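Local coordinates for ATP-dependent DNA helicase (Mycobacterium smegmatis, PDB 5V9X), which unwinds RNA:DNA hybrids as an ATP-dependent 3'-to-5' helicase that tracks along single-stranded DNA, at residues Pro349-Gly357 / Leu376-Leu385; Glu386-Val397 / Ser408-Gln419. All coordinates share one frame; numbering follows the deposited sequence.

Contact 1. Residues Pro349-Gly357 / Leu376-Leu385. With nucleotides of chain B.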
# COMPACT_ATOMS: atom_id res chain seq x y z
N PRO A 349 11.56 -29.71 -13.20
CA PRO A 349 11.13 -28.33 -12.94
C PRO A 349 11.40 -27.92 -11.50
O PRO A 349 11.30 -28.72 -10.58
CB PRO A 349 9.63 -28.36 -13.24
CG PRO A 349 9.43 -29.57 -14.09
CD PRO A 349 10.44 -30.57 -13.61
N LEU A 350 11.77 -26.65 -11.33
CA LEU A 350 11.90 -26.10 -9.99
C LEU A 350 10.56 -26.14 -9.28
O LEU A 350 9.51 -25.90 -9.88
CB LEU A 350 12.42 -24.66 -10.06
CG LEU A 350 13.83 -24.44 -10.59
CD1 LEU A 350 14.07 -22.97 -10.87
CD2 LEU A 350 14.85 -24.97 -9.60
N LEU A 351 10.58 -26.45 -7.98
CA LEU A 351 9.34 -26.46 -7.22
C LEU A 351 8.75 -25.06 -7.12
O LEU A 351 7.53 -24.89 -7.22
CB LEU A 351 9.58 -27.03 -5.82
CG LEU A 351 8.31 -27.13 -4.96
CD1 LEU A 351 7.44 -28.30 -5.41
CD2 LEU A 351 8.65 -27.23 -3.48
N ALA A 352 9.59 -24.05 -6.92
CA ALA A 352 9.14 -22.68 -6.72
C ALA A 352 9.89 -21.74 -7.65
O ALA A 352 11.00 -22.03 -8.10
CB ALA A 352 9.33 -22.24 -5.26
N ARG A 353 9.26 -20.60 -7.93
CA ARG A 353 9.88 -19.55 -8.73
C ARG A 353 9.42 -18.20 -8.21
O ARG A 353 8.34 -18.07 -7.62
CB ARG A 353 9.55 -19.70 -10.22
CG ARG A 353 10.49 -20.64 -10.96
CD ARG A 353 10.36 -20.46 -12.46
NE ARG A 353 9.15 -21.08 -12.98
CZ ARG A 353 8.58 -20.75 -14.14
NH1 ARG A 353 9.12 -19.80 -14.89
NH2 ARG A 353 7.48 -21.37 -14.54
N ALA A 354 10.26 -17.19 -8.43
CA ALA A 354 10.02 -15.86 -7.89
C ALA A 354 9.18 -15.01 -8.83
O ALA A 354 9.22 -15.16 -10.05
CB ALA A 354 11.35 -15.15 -7.61
N HIS A 355 8.41 -14.10 -8.24
CA HIS A 355 7.67 -13.08 -8.98
C HIS A 355 7.70 -11.79 -8.18
O HIS A 355 7.18 -11.75 -7.06
CB HIS A 355 6.23 -13.50 -9.26
CG HIS A 355 5.54 -12.67 -10.29
ND1 HIS A 355 4.97 -11.45 -10.01
CD2 HIS A 355 5.35 -12.87 -11.62
CE1 HIS A 355 4.45 -10.94 -11.11
NE2 HIS A 355 4.66 -11.79 -12.10
N HIS A 356 8.32 -10.75 -8.73
CA HIS A 356 8.34 -9.43 -8.11
C HIS A 356 8.81 -8.42 -9.16
O HIS A 356 9.12 -8.78 -10.30
CB HIS A 356 9.21 -9.40 -6.85
CG HIS A 356 10.61 -9.86 -7.07
ND1 HIS A 356 11.59 -9.04 -7.60
CD2 HIS A 356 11.21 -11.04 -6.82
CE1 HIS A 356 12.73 -9.71 -7.66
NE2 HIS A 356 12.53 -10.92 -7.19
N GLY A 357 8.86 -7.15 -8.75
CA GLY A 357 9.12 -6.08 -9.69
C GLY A 357 10.47 -6.16 -10.37
O GLY A 357 10.62 -5.73 -11.52
N LEU A 376 3.05 -24.83 -12.41
CA LEU A 376 3.92 -24.35 -11.35
C LEU A 376 3.23 -24.55 -10.00
O LEU A 376 2.12 -24.04 -9.79
CB LEU A 376 4.27 -22.88 -11.57
CG LEU A 376 5.21 -22.21 -10.56
CD1 LEU A 376 6.60 -22.84 -10.60
CD2 LEU A 376 5.26 -20.71 -10.81
N ARG A 377 3.88 -25.28 -9.10
CA ARG A 377 3.26 -25.65 -7.84
C ARG A 377 3.43 -24.61 -6.75
O ARG A 377 2.65 -24.61 -5.78
CB ARG A 377 3.81 -26.99 -7.35
CG ARG A 377 3.52 -28.15 -8.28
CD ARG A 377 3.66 -29.47 -7.56
NE ARG A 377 2.65 -29.62 -6.51
CZ ARG A 377 2.68 -30.57 -5.59
NH1 ARG A 377 3.66 -31.46 -5.59
NH2 ARG A 377 1.72 -30.64 -4.67
N ALA A 378 4.41 -23.72 -6.87
CA ALA A 378 4.62 -22.68 -5.88
C ALA A 378 5.24 -21.46 -6.56
O ALA A 378 6.10 -21.60 -7.43
CB ALA A 378 5.52 -23.16 -4.73
N VAL A 379 4.78 -20.28 -6.15
CA VAL A 379 5.38 -19.02 -6.56
C VAL A 379 5.59 -18.18 -5.30
O VAL A 379 4.67 -18.06 -4.48
CB VAL A 379 4.52 -18.27 -7.59
CG1 VAL A 379 3.06 -18.23 -7.16
CG2 VAL A 379 5.06 -16.86 -7.81
N VAL A 380 6.78 -17.63 -5.15
CA VAL A 380 7.12 -16.76 -4.02
C VAL A 380 7.06 -15.33 -4.53
O VAL A 380 7.94 -14.88 -5.26
CB VAL A 380 8.50 -17.10 -3.44
CG1 VAL A 380 8.74 -16.30 -2.17
CG2 VAL A 380 8.61 -18.59 -3.18
N ALA A 381 6.02 -14.60 -4.13
CA ALA A 381 5.74 -13.29 -4.70
C ALA A 381 5.72 -12.20 -3.64
O ALA A 381 5.56 -12.47 -2.44
CB ALA A 381 4.39 -13.30 -5.45
N THR A 382 5.89 -10.97 -4.10
CA THR A 382 5.64 -9.79 -3.29
C THR A 382 4.18 -9.37 -3.48
O THR A 382 3.35 -10.18 -3.90
CB THR A 382 6.62 -8.67 -3.67
OG1 THR A 382 6.46 -8.35 -5.06
CG2 THR A 382 8.06 -9.10 -3.41
N SER A 383 3.86 -8.11 -3.20
CA SER A 383 2.52 -7.60 -3.46
C SER A 383 2.20 -7.51 -4.95
O SER A 383 1.10 -7.09 -5.31
CB SER A 383 2.33 -6.23 -2.81
OG SER A 383 3.31 -5.31 -3.27
N SER A 384 3.14 -7.90 -5.82
CA SER A 384 2.90 -7.91 -7.26
C SER A 384 1.78 -8.86 -7.65
O SER A 384 1.20 -8.71 -8.73
CB SER A 384 4.18 -8.30 -7.99
OG SER A 384 4.64 -9.57 -7.57
N LEU A 385 1.46 -9.85 -6.80
CA LEU A 385 0.35 -10.76 -7.03
C LEU A 385 -0.70 -10.66 -5.93
O LEU A 385 -1.47 -11.60 -5.72
CB LEU A 385 0.85 -12.20 -7.13
CG LEU A 385 1.91 -12.52 -8.19
CD1 LEU A 385 2.17 -14.02 -8.22
CD2 LEU A 385 1.48 -12.02 -9.55
P DT B 8 7.35 -4.98 -6.25
OP1 DT B 8 7.26 -6.32 -6.88
OP2 DT B 8 8.59 -4.19 -6.40
O5' DT B 8 6.13 -4.09 -6.76
C5' DT B 8 4.79 -4.48 -6.46
C4' DT B 8 3.84 -3.31 -6.64
O4' DT B 8 4.03 -2.35 -5.58
C3' DT B 8 4.03 -2.51 -7.92
O3' DT B 8 3.14 -3.00 -8.91
C2' DT B 8 3.70 -1.06 -7.52
C1' DT B 8 3.50 -1.12 -6.00
N1 DT B 8 4.20 -0.03 -5.26
C2 DT B 8 3.45 0.91 -4.59
O2 DT B 8 2.23 0.90 -4.58
N3 DT B 8 4.18 1.86 -3.94
C4 DT B 8 5.56 1.97 -3.89
O4 DT B 8 6.12 2.87 -3.27
C5 DT B 8 6.28 0.95 -4.61
C7 DT B 8 7.78 0.96 -4.62
C6 DT B 8 5.58 0.01 -5.25
P DC B 7 10.92 -4.07 -1.06
OP1 DC B 7 11.85 -5.21 -1.25
OP2 DC B 7 11.42 -2.69 -1.17
O5' DC B 7 9.72 -4.25 -2.08
C5' DC B 7 8.71 -5.21 -1.79
C4' DC B 7 7.38 -4.76 -2.34
O4' DC B 7 6.85 -3.70 -1.53
C3' DC B 7 7.45 -4.19 -3.75
O3' DC B 7 7.05 -5.18 -4.69
C2' DC B 7 6.47 -3.00 -3.73
C1' DC B 7 5.92 -2.99 -2.31
N1 DC B 7 5.78 -1.63 -1.75
C2 DC B 7 4.50 -1.09 -1.56
O2 DC B 7 3.51 -1.78 -1.85
N3 DC B 7 4.38 0.16 -1.06
C4 DC B 7 5.47 0.87 -0.76
N4 DC B 7 5.30 2.10 -0.27
C5 DC B 7 6.78 0.34 -0.96
C6 DC B 7 6.89 -0.89 -1.45
O HOH W 1 6.49 -26.37 -10.14
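Leu350 and Leu351 lead the first segment in beside Leu376 and Arg377: a water takes the N-H of Arg377 and gives a proton to Leu350 O, and the end of Leu351, CD1, lies near Arg377 CB. Ala352 CB lies 4.0 Å from Ala378 CB. Arg353 reaches back past Leu376, whose CD1 sits at the edge of the guanidinium 3.9 Å from NE, while NH2 goes on to a salt bridge with Asp370. Arg353 O accepts Val380 N at 3.0 Å, and Val380 O in turn accepts His355 N at 3.1 Å. The imidazole of His355 is held at both nitrogens, ND1 by Ser384 OG (3.1 Å) and NE2 by Glu368, and is covered on one face by Leu385 CD2, a CH-pi contact 3.8 Å from the ring centroid. CG anti to the backbone N (chi1 -166°) directs the ring toward Ser384 and Leu385. His356 lays its CB against Thr382, its ring leading off to Glu304. Last, Gly357 N and Thr382 OG1 both reach OP1 of nucleotide DT8 of chain B, the hydroxyl at 2.8 Å. One phosphate oxygen thus takes a backbone amide and a hydroxyl from the loops that follow the two strands, a grip on the DNA backbone that does not read the base.

Contact 2. Residues Glu386-Val397 / Ser408-Gln419. With ANP (phosphoaminophosphonic acid-adenylate ester), chain C.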
# COMPACT_ATOMS: atom_id res chain seq x y z
N GLU A 386 -0.76 -9.52 -5.22
CA GLU A 386 -1.65 -9.41 -4.08
C GLU A 386 -3.11 -9.31 -4.50
O GLU A 386 -3.99 -9.77 -3.77
CB GLU A 386 -1.26 -8.19 -3.23
CG GLU A 386 -2.26 -7.84 -2.13
CD GLU A 386 -1.81 -6.68 -1.26
OE1 GLU A 386 -0.59 -6.57 -1.00
OE2 GLU A 386 -2.67 -5.89 -0.82
N LEU A 387 -3.39 -8.75 -5.67
CA LEU A 387 -4.73 -8.31 -6.01
C LEU A 387 -5.22 -8.96 -7.30
O LEU A 387 -4.45 -9.18 -8.24
CB LEU A 387 -4.78 -6.79 -6.16
CG LEU A 387 -4.33 -5.99 -4.94
CD1 LEU A 387 -3.96 -4.57 -5.33
CD2 LEU A 387 -5.42 -5.99 -3.88
N GLY A 388 -6.52 -9.27 -7.32
CA GLY A 388 -7.25 -9.47 -8.56
C GLY A 388 -7.06 -10.76 -9.31
O GLY A 388 -8.04 -11.28 -9.86
N ILE A 389 -5.84 -11.29 -9.36
CA ILE A 389 -5.54 -12.43 -10.23
C ILE A 389 -6.48 -13.59 -9.90
O ILE A 389 -6.88 -13.79 -8.74
CB ILE A 389 -4.07 -12.86 -10.10
CG1 ILE A 389 -3.75 -13.27 -8.66
CG2 ILE A 389 -3.15 -11.76 -10.59
CD1 ILE A 389 -2.43 -13.97 -8.51
N ASP A 390 -6.84 -14.35 -10.93
CA ASP A 390 -7.81 -15.44 -10.82
C ASP A 390 -7.13 -16.73 -11.28
O ASP A 390 -7.32 -17.20 -12.40
CB ASP A 390 -9.06 -15.14 -11.64
CG ASP A 390 -10.03 -16.29 -11.67
OD1 ASP A 390 -10.40 -16.78 -10.58
OD2 ASP A 390 -10.42 -16.71 -12.78
N MET A 391 -6.31 -17.30 -10.40
CA MET A 391 -5.59 -18.54 -10.67
C MET A 391 -6.40 -19.69 -10.07
O MET A 391 -6.33 -19.94 -8.86
CB MET A 391 -4.18 -18.49 -10.10
CG MET A 391 -3.38 -17.27 -10.54
SD MET A 391 -3.04 -17.27 -12.31
CE MET A 391 -2.09 -15.76 -12.48
N GLY A 392 -7.17 -20.38 -10.92
CA GLY A 392 -8.04 -21.44 -10.46
C GLY A 392 -7.34 -22.65 -9.88
O GLY A 392 -8.00 -23.51 -9.29
N ALA A 393 -6.02 -22.74 -10.03
CA ALA A 393 -5.25 -23.86 -9.50
C ALA A 393 -4.68 -23.61 -8.12
O ALA A 393 -4.18 -24.54 -7.49
CB ALA A 393 -4.11 -24.22 -10.46
N VAL A 394 -4.72 -22.37 -7.63
CA VAL A 394 -4.15 -22.03 -6.34
C VAL A 394 -5.17 -22.36 -5.25
O VAL A 394 -6.23 -21.73 -5.18
CB VAL A 394 -3.73 -20.55 -6.27
CG1 VAL A 394 -3.16 -20.22 -4.90
CG2 VAL A 394 -2.72 -20.24 -7.36
N ASP A 395 -4.86 -23.35 -4.41
CA ASP A 395 -5.71 -23.69 -3.28
C ASP A 395 -4.98 -23.49 -1.95
O ASP A 395 -5.38 -24.08 -0.94
CB ASP A 395 -6.24 -25.12 -3.40
CG ASP A 395 -5.13 -26.16 -3.52
OD1 ASP A 395 -3.96 -25.78 -3.70
OD2 ASP A 395 -5.45 -27.37 -3.45
N LEU A 396 -3.94 -22.66 -1.93
CA LEU A 396 -3.23 -22.34 -0.70
C LEU A 396 -2.46 -21.04 -0.89
O LEU A 396 -1.79 -20.86 -1.91
CB LEU A 396 -2.26 -23.47 -0.30
CG LEU A 396 -1.47 -23.24 0.99
CD1 LEU A 396 -2.35 -23.47 2.21
CD2 LEU A 396 -0.23 -24.13 1.04
N VAL A 397 -2.57 -20.14 0.08
CA VAL A 397 -1.72 -18.97 0.18
C VAL A 397 -1.00 -19.02 1.52
O VAL A 397 -1.64 -19.22 2.56
CB VAL A 397 -2.51 -17.65 0.04
CG1 VAL A 397 -1.64 -16.47 0.45
CG2 VAL A 397 -3.01 -17.47 -1.39
N SER A 408 -4.75 -6.18 3.24
CA SER A 408 -3.88 -6.92 2.33
C SER A 408 -3.91 -8.41 2.63
O SER A 408 -3.94 -9.23 1.71
CB SER A 408 -2.45 -6.38 2.42
OG SER A 408 -1.82 -6.78 3.63
N GLY A 409 -3.93 -8.78 3.91
CA GLY A 409 -4.06 -10.19 4.26
C GLY A 409 -5.32 -10.81 3.70
O GLY A 409 -5.32 -11.98 3.29
N LEU A 410 -6.42 -10.05 3.67
CA LEU A 410 -7.65 -10.53 3.05
C LEU A 410 -7.52 -10.59 1.53
O LEU A 410 -8.12 -11.47 0.90
CB LEU A 410 -8.82 -9.63 3.43
CG LEU A 410 -9.37 -9.77 4.85
CD1 LEU A 410 -10.33 -8.64 5.17
CD2 LEU A 410 -10.05 -11.12 5.02
N GLN A 411 -6.75 -9.68 0.94
CA GLN A 411 -6.55 -9.71 -0.50
C GLN A 411 -5.59 -10.82 -0.91
O GLN A 411 -5.82 -11.52 -1.90
CB GLN A 411 -6.04 -8.35 -0.99
CG GLN A 411 -7.08 -7.24 -0.91
CD GLN A 411 -8.16 -7.36 -1.97
OE1 GLN A 411 -8.17 -8.30 -2.77
NE2 GLN A 411 -9.08 -6.40 -1.99
N ARG A 412 -4.51 -11.01 -0.14
CA ARG A 412 -3.52 -12.03 -0.47
C ARG A 412 -4.11 -13.43 -0.35
O ARG A 412 -4.06 -14.23 -1.29
CB ARG A 412 -2.29 -11.87 0.42
CG ARG A 412 -1.46 -10.64 0.08
CD ARG A 412 -0.19 -10.56 0.92
NE ARG A 412 0.50 -9.29 0.72
CZ ARG A 412 1.65 -8.96 1.29
NH1 ARG A 412 2.25 -9.82 2.11
NH2 ARG A 412 2.21 -7.78 1.05
N VAL A 413 -4.69 -13.74 0.82
CA VAL A 413 -5.29 -15.06 1.02
C VAL A 413 -6.42 -15.28 0.02
O VAL A 413 -6.70 -16.43 -0.36
CB VAL A 413 -5.77 -15.21 2.47
CG1 VAL A 413 -6.54 -16.51 2.67
CG2 VAL A 413 -4.59 -15.14 3.43
N GLY A 414 -7.06 -14.21 -0.44
CA GLY A 414 -8.13 -14.33 -1.42
C GLY A 414 -7.70 -14.96 -2.73
O GLY A 414 -8.56 -15.46 -3.47
N ARG A 415 -6.40 -14.95 -3.04
CA ARG A 415 -5.93 -15.58 -4.27
C ARG A 415 -6.23 -17.07 -4.28
O ARG A 415 -6.44 -17.66 -5.35
CB ARG A 415 -4.43 -15.36 -4.45
CG ARG A 415 -3.97 -13.91 -4.49
CD ARG A 415 -4.87 -13.04 -5.34
NE ARG A 415 -5.89 -12.37 -4.53
CZ ARG A 415 -7.04 -11.92 -5.00
NH1 ARG A 415 -7.33 -12.06 -6.28
NH2 ARG A 415 -7.90 -11.32 -4.19
N ALA A 416 -6.26 -17.71 -3.11
CA ALA A 416 -6.60 -19.12 -3.02
C ALA A 416 -8.11 -19.31 -3.06
O ALA A 416 -8.88 -18.46 -2.61
CB ALA A 416 -6.03 -19.72 -1.74
N GLY A 417 -8.53 -20.44 -3.62
CA GLY A 417 -9.95 -20.75 -3.74
C GLY A 417 -10.73 -19.69 -4.49
O GLY A 417 -11.86 -19.35 -4.10
N HIS A 418 -10.16 -19.16 -5.58
CA HIS A 418 -10.70 -17.98 -6.24
C HIS A 418 -11.88 -18.34 -7.15
O HIS A 418 -11.88 -18.09 -8.35
CB HIS A 418 -9.60 -17.27 -7.01
CG HIS A 418 -9.84 -15.80 -7.19
ND1 HIS A 418 -10.31 -15.26 -8.36
CD2 HIS A 418 -9.69 -14.76 -6.33
CE1 HIS A 418 -10.42 -13.95 -8.23
NE2 HIS A 418 -10.06 -13.63 -7.00
N GLN A 419 -12.90 -18.94 -6.54
CA GLN A 419 -14.14 -19.28 -7.22
C GLN A 419 -15.30 -18.94 -6.30
O GLN A 419 -15.14 -18.83 -5.08
CB GLN A 419 -14.20 -20.76 -7.62
CG GLN A 419 -13.05 -21.23 -8.50
CD GLN A 419 -11.86 -21.71 -7.69
OE1 GLN A 419 -12.00 -22.48 -6.74
NE2 GLN A 419 -10.66 -21.25 -8.06
PG ANP C . -11.15 -10.31 -6.53
O1G ANP C . -10.00 -11.00 -5.87
O2G ANP C . -10.63 -9.32 -7.63
O3G ANP C . -11.99 -9.51 -5.45
PB ANP C . -13.41 -10.78 -8.06
O1B ANP C . -12.91 -9.69 -9.04
O2B ANP C . -14.36 -10.18 -7.08
N3B ANP C . -12.13 -11.48 -7.25
PA ANP C . -13.55 -12.40 -10.23
O1A ANP C . -12.07 -12.48 -10.24
O2A ANP C . -14.13 -11.47 -11.29
O3A ANP C . -14.15 -11.89 -8.85
O5' ANP C . -14.16 -13.86 -10.38
C5' ANP C . -13.84 -15.02 -9.54
C4' ANP C . -13.91 -16.27 -10.39
O4' ANP C . -15.29 -16.69 -10.55
C3' ANP C . -13.40 -16.07 -11.81
O3' ANP C . -12.95 -17.31 -12.33
C2' ANP C . -14.66 -15.63 -12.56
O2' ANP C . -14.50 -15.59 -13.98
C1' ANP C . -15.69 -16.56 -11.91
N9 ANP C . -17.08 -16.09 -11.92
C8 ANP C . -17.56 -14.85 -12.24
N7 ANP C . -18.86 -14.73 -12.13
C5 ANP C . -19.27 -15.99 -11.72
C6 ANP C . -20.54 -16.53 -11.43
N6 ANP C . -21.67 -15.84 -11.51
N1 ANP C . -20.59 -17.83 -11.04
C2 ANP C . -19.46 -18.53 -10.96
N3 ANP C . -18.21 -18.13 -11.21
C4 ANP C . -18.18 -16.84 -11.59
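His418 and Asp390 join across the contact, ND1 of the histidine giving its N-H to Asp390 OD1 at 2.7 Å, and both residues hold the ATP analogue. His418 NE2 meets ANP O1G, a γ-phosphate oxygen, almost straight, 2.9 Å away at 178°. Arg415 NH2 reaches the same O1G at 2.7 Å and NH1 bonds it as well, the oxygen lying at the guanidinium edge. At the ribose, Asp390 OD2 accepts O3' of ANP at 2.6 Å.

A second shell sets these groups. Asp390 OD1 is met on its anti side, with the carboxylate turned 49° from the ring, which helps to orient NE2 toward the phosphate; Ile389 O stands over the ring centre. The Arg415 chain, bent at chi2 and chi3, folds back so that NE and NH2 both grip Gln411 O, with NE at 2.8 Å. NH1 adds a weak bond to Ile389 O, and Ile389 CG1 packs on CD.

Farther out, Gly417 N bonds Val394 O at 3.1 Å, and Val397 CG2 lies on Ala416 CB. Glu386 runs extended to a weak salt bridge with Arg412 NE; Arg412 NH1 is held by Gln399 and Asn298. An arginine on the γ-phosphate from the second RecA-like domain, with Lys75 and Thr76 of the probable P-loop also bonded to the nucleotide, is consistent with the arginine finger of motif VI, as in other superfamily 2 helicases.

Overall arrangement
From the N terminus, strand 352-355 runs out, helix 361-372 carries the chain back, and strand 378-381 returns beside the first, so contact 1 closes a parallel beta-alpha-beta crossover at the sheet's edge. The chain passes directly from Leu385 into Glu386, and contact 2 then closes a second, shorter loop through strand 394-400 and helix 406-413. The two are in series, neither nested nor crossed, with centres about 13 Å apart. They touch where Leu385 O packs on Arg415 CG, at 3.6 Å. Strand 292-296 lies between strands 378-381 and 394-400 in the shared sheet, which thus connects the DNA-binding end of contact 1 with the nucleotide site of contact 2.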